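Local structure of protein BA_2500 (Bacillus anthracis, 4GUC) at residues Leu8-Trp13 and Ile53-Gln58; His70-Ile75 and Ala94-Thr99. The protein is of unknown function, an uncharacterised, strand-rich protein of the DUF5065 family, which belongs to the E-set clan. One frame throughout, in Å; residues are numbered along the deposited sequence. Where two conformers were deposited one is given.

Interaction 1 of 2, residues Leu8-Trp13 and Ile53-Gln58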
# COMPACT_ATOMS: atom_id res chain seq x y z
N LEU A 8 -2.76 -3.80 -15.06
CA LEU A 8 -1.31 -3.77 -15.03
C LEU A 8 -0.78 -2.75 -14.04
O LEU A 8 -1.49 -1.83 -13.69
CB LEU A 8 -0.80 -3.48 -16.42
CG LEU A 8 -1.30 -4.42 -17.53
CD1 LEU A 8 -0.68 -4.01 -18.88
CD2 LEU A 8 -0.95 -5.85 -17.18
N ASP A 9 0.48 -2.93 -13.60
CA ASP A 9 1.08 -2.01 -12.64
C ASP A 9 2.58 -1.88 -12.97
O ASP A 9 3.17 -2.84 -13.47
CB ASP A 9 0.92 -2.55 -11.22
CG ASP A 9 1.29 -1.51 -10.16
OD1 ASP A 9 0.45 -0.60 -9.92
OD2 ASP A 9 2.38 -1.63 -9.55
N THR A 10 3.18 -0.73 -12.68
CA THR A 10 4.58 -0.47 -13.00
C THR A 10 5.63 -0.63 -11.90
O THR A 10 6.85 -0.59 -12.16
CB THR A 10 4.75 1.02 -13.46
OG1 THR A 10 4.38 1.91 -12.40
CG2 THR A 10 3.94 1.34 -14.68
N TRP A 11 5.18 -0.82 -10.67
CA TRP A 11 6.11 -0.91 -9.54
C TRP A 11 6.95 -2.18 -9.59
O TRP A 11 6.56 -3.19 -10.17
CB TRP A 11 5.38 -0.61 -8.24
CG TRP A 11 5.06 0.86 -8.10
CD1 TRP A 11 5.06 1.83 -9.07
CD2 TRP A 11 4.50 1.46 -6.93
NE1 TRP A 11 4.62 3.03 -8.54
CE2 TRP A 11 4.28 2.83 -7.23
CE3 TRP A 11 4.25 1.01 -5.64
CZ2 TRP A 11 3.77 3.72 -6.27
CZ3 TRP A 11 3.73 1.89 -4.72
CH2 TRP A 11 3.50 3.21 -5.04
N ARG A 12 8.10 -2.14 -8.95
CA ARG A 12 9.03 -3.26 -9.03
C ARG A 12 8.56 -4.62 -8.49
O ARG A 12 8.75 -5.63 -9.16
CB ARG A 12 10.36 -2.86 -8.39
CG ARG A 12 11.48 -3.84 -8.71
CD ARG A 12 12.83 -3.38 -8.17
NE ARG A 12 13.19 -2.06 -8.68
CZ ARG A 12 13.84 -1.83 -9.82
NH1 ARG A 12 14.23 -2.83 -10.59
NH2 ARG A 12 14.12 -0.59 -10.17
N TRP A 13 7.94 -4.64 -7.31
CA TRP A 13 7.50 -5.89 -6.69
C TRP A 13 6.00 -6.10 -6.84
O TRP A 13 5.20 -5.39 -6.23
CB TRP A 13 7.90 -5.87 -5.22
CG TRP A 13 9.33 -5.50 -5.01
CD1 TRP A 13 9.79 -4.38 -4.37
CD2 TRP A 13 10.47 -6.18 -5.53
NE1 TRP A 13 11.17 -4.37 -4.40
CE2 TRP A 13 11.61 -5.46 -5.11
CE3 TRP A 13 10.65 -7.35 -6.27
CZ2 TRP A 13 12.91 -5.87 -5.43
CZ3 TRP A 13 11.95 -7.77 -6.58
CH2 TRP A 13 13.06 -7.02 -6.17
N ILE A 53 4.35 8.17 -2.90
CA ILE A 53 3.03 7.76 -3.40
C ILE A 53 2.76 6.42 -2.72
O ILE A 53 3.66 5.57 -2.61
CB ILE A 53 3.02 7.55 -4.94
CG1 ILE A 53 3.35 8.87 -5.68
CG2 ILE A 53 1.67 6.98 -5.41
CD1 ILE A 53 3.48 8.67 -7.17
N VAL A 54 1.52 6.21 -2.29
CA VAL A 54 1.13 4.95 -1.66
C VAL A 54 0.06 4.23 -2.48
O VAL A 54 -0.85 4.87 -3.01
CB VAL A 54 0.57 5.18 -0.23
CG1 VAL A 54 -0.15 3.91 0.32
CG2 VAL A 54 1.64 5.70 0.69
N LYS A 55 0.20 2.93 -2.67
CA LYS A 55 -0.79 2.13 -3.33
C LYS A 55 -1.27 1.04 -2.37
O LYS A 55 -0.49 0.54 -1.55
CB LYS A 55 -0.20 1.42 -4.56
CG LYS A 55 0.03 2.28 -5.78
CD LYS A 55 0.73 1.57 -6.91
CE LYS A 55 0.92 2.46 -8.10
NZ LYS A 55 1.70 1.67 -9.12
N ILE A 56 -2.55 0.72 -2.46
CA ILE A 56 -3.18 -0.37 -1.76
C ILE A 56 -3.39 -1.48 -2.81
O ILE A 56 -4.05 -1.25 -3.82
CB ILE A 56 -4.51 -0.01 -1.08
CG1 ILE A 56 -4.29 1.09 -0.02
CG2 ILE A 56 -5.13 -1.26 -0.47
CD1 ILE A 56 -5.55 1.51 0.74
N TYR A 57 -2.77 -2.64 -2.59
CA TYR A 57 -2.92 -3.79 -3.45
C TYR A 57 -3.64 -4.92 -2.73
O TYR A 57 -3.49 -5.10 -1.52
CB TYR A 57 -1.56 -4.39 -3.82
CG TYR A 57 -0.58 -3.57 -4.65
CD1 TYR A 57 -0.51 -3.73 -6.03
CD2 TYR A 57 0.34 -2.71 -4.07
CE1 TYR A 57 0.41 -3.04 -6.81
CE2 TYR A 57 1.26 -2.01 -4.83
CZ TYR A 57 1.32 -2.19 -6.19
OH TYR A 57 2.28 -1.50 -6.87
N GLN A 58 -4.42 -5.70 -3.47
CA GLN A 58 -5.05 -6.88 -2.94
C GLN A 58 -4.11 -8.06 -3.25
O GLN A 58 -3.49 -8.14 -4.31
CB GLN A 58 -6.40 -7.14 -3.63
CG GLN A 58 -7.12 -8.33 -3.07
CD GLN A 58 -8.34 -8.71 -3.89
OE1 GLN A 58 -8.22 -9.58 -4.76
NE2 GLN A 58 -9.43 -8.01 -3.72
O HOH W 1 4.57 -2.80 -5.41

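Interaction 2 of 2, residues His70-Ile75 and Ala94-Thr99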
# COMPACT_ATOMS: atom_id res chain seq x y z
N HIS A 70 -2.57 -6.93 -6.80
CA HIS A 70 -3.45 -6.27 -7.76
C HIS A 70 -3.80 -4.91 -7.21
O HIS A 70 -4.38 -4.80 -6.13
CB HIS A 70 -4.67 -7.17 -7.93
CG HIS A 70 -4.28 -8.59 -8.21
ND1 HIS A 70 -3.81 -9.00 -9.44
CD2 HIS A 70 -4.24 -9.69 -7.41
CE1 HIS A 70 -3.53 -10.29 -9.39
NE2 HIS A 70 -3.78 -10.73 -8.17
N ARG A 71 -3.47 -3.85 -7.94
CA ARG A 71 -3.71 -2.49 -7.47
C ARG A 71 -5.17 -2.13 -7.34
O ARG A 71 -5.94 -2.29 -8.28
CB ARG A 71 -3.03 -1.49 -8.42
CG ARG A 71 -3.05 -0.04 -7.85
CD ARG A 71 -2.50 1.00 -8.80
NE ARG A 71 -3.30 1.11 -10.02
CZ ARG A 71 -3.01 0.55 -11.21
NH1 ARG A 71 -1.90 -0.15 -11.40
NH2 ARG A 71 -3.84 0.72 -12.23
N TYR A 72 -5.57 -1.68 -6.15
CA TYR A 72 -6.93 -1.21 -5.88
C TYR A 72 -7.00 0.31 -5.77
O TYR A 72 -8.05 0.90 -6.04
CB TYR A 72 -7.56 -1.88 -4.63
CG TYR A 72 -8.35 -3.12 -4.99
CD1 TYR A 72 -7.73 -4.23 -5.57
CD2 TYR A 72 -9.71 -3.19 -4.73
CE1 TYR A 72 -8.46 -5.35 -5.93
CE2 TYR A 72 -10.45 -4.33 -5.06
CZ TYR A 72 -9.82 -5.40 -5.65
OH TYR A 72 -10.54 -6.54 -5.99
N LYS A 73 -5.93 0.95 -5.34
CA LYS A 73 -5.96 2.41 -5.18
C LYS A 73 -4.58 3.00 -5.20
O LYS A 73 -3.65 2.40 -4.68
CB LYS A 73 -6.60 2.77 -3.83
CG LYS A 73 -7.09 4.20 -3.70
CD LYS A 73 -8.30 4.46 -4.59
CE LYS A 73 -8.81 5.89 -4.52
NZ LYS A 73 -10.03 6.05 -5.38
N THR A 74 -4.45 4.20 -5.78
CA THR A 74 -3.19 4.97 -5.81
C THR A 74 -3.55 6.21 -4.98
O THR A 74 -4.55 6.90 -5.25
CB THR A 74 -2.74 5.38 -7.21
OG1 THR A 74 -2.55 4.19 -7.97
CG2 THR A 74 -1.46 6.17 -7.12
N ILE A 75 -2.75 6.51 -3.97
CA ILE A 75 -3.02 7.62 -3.06
C ILE A 75 -1.85 8.62 -3.07
O ILE A 75 -0.67 8.27 -2.84
CB ILE A 75 -3.18 7.11 -1.61
CG1 ILE A 75 -4.09 5.87 -1.52
CG2 ILE A 75 -3.69 8.25 -0.70
CD1 ILE A 75 -4.21 5.28 -0.08
N ALA A 94 -15.95 -1.20 -2.56
CA ALA A 94 -15.18 -1.54 -3.76
C ALA A 94 -14.00 -2.46 -3.37
O ALA A 94 -13.46 -3.17 -4.21
CB ALA A 94 -14.69 -0.26 -4.43
N TYR A 95 -13.57 -2.40 -2.09
CA TYR A 95 -12.53 -3.27 -1.59
C TYR A 95 -13.19 -4.57 -1.10
O TYR A 95 -13.61 -4.67 0.07
CB TYR A 95 -11.79 -2.61 -0.42
CG TYR A 95 -11.03 -1.34 -0.76
CD1 TYR A 95 -11.67 -0.11 -0.82
CD2 TYR A 95 -9.64 -1.37 -1.01
CE1 TYR A 95 -10.96 1.08 -1.11
CE2 TYR A 95 -8.94 -0.22 -1.30
CZ TYR A 95 -9.60 1.01 -1.35
OH TYR A 95 -8.94 2.18 -1.63
N ASN A 96 -13.22 -5.57 -1.97
CA ASN A 96 -13.79 -6.87 -1.68
C ASN A 96 -13.14 -7.50 -0.44
O ASN A 96 -11.92 -7.43 -0.30
CB ASN A 96 -13.50 -7.77 -2.88
CG ASN A 96 -14.10 -7.24 -4.17
OD1 ASN A 96 -13.36 -6.89 -5.10
ND2 ASN A 96 -15.42 -7.09 -4.20
N PRO A 97 -13.93 -8.09 0.48
CA PRO A 97 -13.25 -8.70 1.61
C PRO A 97 -12.07 -9.60 1.18
O PRO A 97 -12.18 -10.39 0.25
CB PRO A 97 -14.36 -9.48 2.30
CG PRO A 97 -15.59 -8.67 2.00
CD PRO A 97 -15.39 -8.25 0.58
N GLY A 98 -10.93 -9.42 1.83
CA GLY A 98 -9.75 -10.21 1.51
C GLY A 98 -8.52 -9.64 2.18
O GLY A 98 -8.64 -8.90 3.17
N THR A 99 -7.35 -10.00 1.65
CA THR A 99 -6.06 -9.59 2.18
C THR A 99 -5.45 -8.53 1.28
O THR A 99 -5.47 -8.65 0.06
CB THR A 99 -5.13 -10.80 2.33
OG1 THR A 99 -5.76 -11.75 3.20
CG2 THR A 99 -3.77 -10.43 2.89

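Interaction 1 of 2, residues Leu8-Trp13 and Ile53-Gln58
Asp9 OD2 is gripped from two sides: Tyr57 OH donates to it at 2.7 Å from above one face of the carboxylate, and the backbone N of Trp11 donates at 3.1 Å from the opposite face, closing an Asx turn. Gln14 NE2 adds a further hydrogen bond to this oxygen. The other oxygen, OD1, forms a salt bridge with Lys55 NZ at 2.7 Å, met on the syn side but 30° out of the carboxylate plane. With CG anti to the backbone N (chi1 -169°), the carboxylate of Asp9 reaches both Lys55 and Tyr57. The Tyr57 ring presents its hydroxyl edge to OD2, its plane 77° from the carboxylate's. Lys55, extended beyond CG, runs across one face of the Trp11 indole. Its CD sits 3.5 Å from the centroid of the six-membered ring in a CH-pi contact, while NZ lies 3.2 Å from that of the five-membered ring, a cation-pi contact almost on the normal. The ammonium group is held between carboxylate and indole, which probably stabilises its charge. At the indole's far end, Trp11 CZ2 rests 4.0 Å from Ile53 CG2. A water donates to Trp13 O and, weakly, to Tyr57 OH. The loop 8-13, before helix 16-22, thereby lies across one face of the sheet, where Trp11 touches Val103 and Lys105 of strand 98-106 and Lys55 touches Arg71 of strand 69-76.

Interaction 2 of 2, residues His70-Ile75 and Ala94-Thr99
Residues 70-75 form part of a strand, whereas 94-97 are the loop leading into the strand that starts at Gly98; the backbones stay apart, and their closest CA atoms, of Tyr72 and Tyr95, are 7.3 Å from each other. Side chains bridge the gap. Tyr72 OH donates to Asn96 OD1 at 3.0 Å, approaching in the carbonyl plane with a C=O...O angle of 145°, and the phenol ring stands nearly perpendicular to the amide. The same ring turns an edge to the main chain of the loop, Tyr72 CE2 lying 3.3 Å from Ala94 O. Tyr95 runs past Tyr72 in the opposite direction, so that its CE2 reaches Tyr72 CB at 4.0 Å and its hydroxyl arrives beside the next residue, with Tyr95 OH 3.3 Å from Lys73 CB. The Lys73 side chain crosses that of Tyr95 at about a right angle; bent at chi2 (69°), it keeps CG and CD beside the hydroxyl before its amino end heads away from the loop. Asn96 is exposed, while Tyr95 is buried. Tyr72 also meets Tyr100 edge-to-face. From the loop, Tyr95 reaches Ile56 and Ile118 of the larger sheet and Thr89 of the two-stranded one, beside a classic beta bulge in strand 69-76, where Tyr72 and Lys73 both face Ile56 and point CB toward the loop.

The two contacts, with centres about 11 Å apart, meet through the antiparallel strands 53-59 and 69-76, which follow each other in the chain. Val54 O and Ile75 N lie 2.7 Å apart, a probable backbone hydrogen bond between them. Arg71, on the strand used by interaction 2, ties that strand to the loop of interaction 1: its NH1 forms a salt bridge of 2.8 Å with Asp9 OD1, the oxygen that also holds Lys55, and hydrogen-bonds to Leu8 O. Ile56, between Lys55 and Tyr57 of interaction 1, faces the bulge of interaction 2 and touches Tyr95. Loops 8-13 and 94-97 are thus both tied to this strand pair.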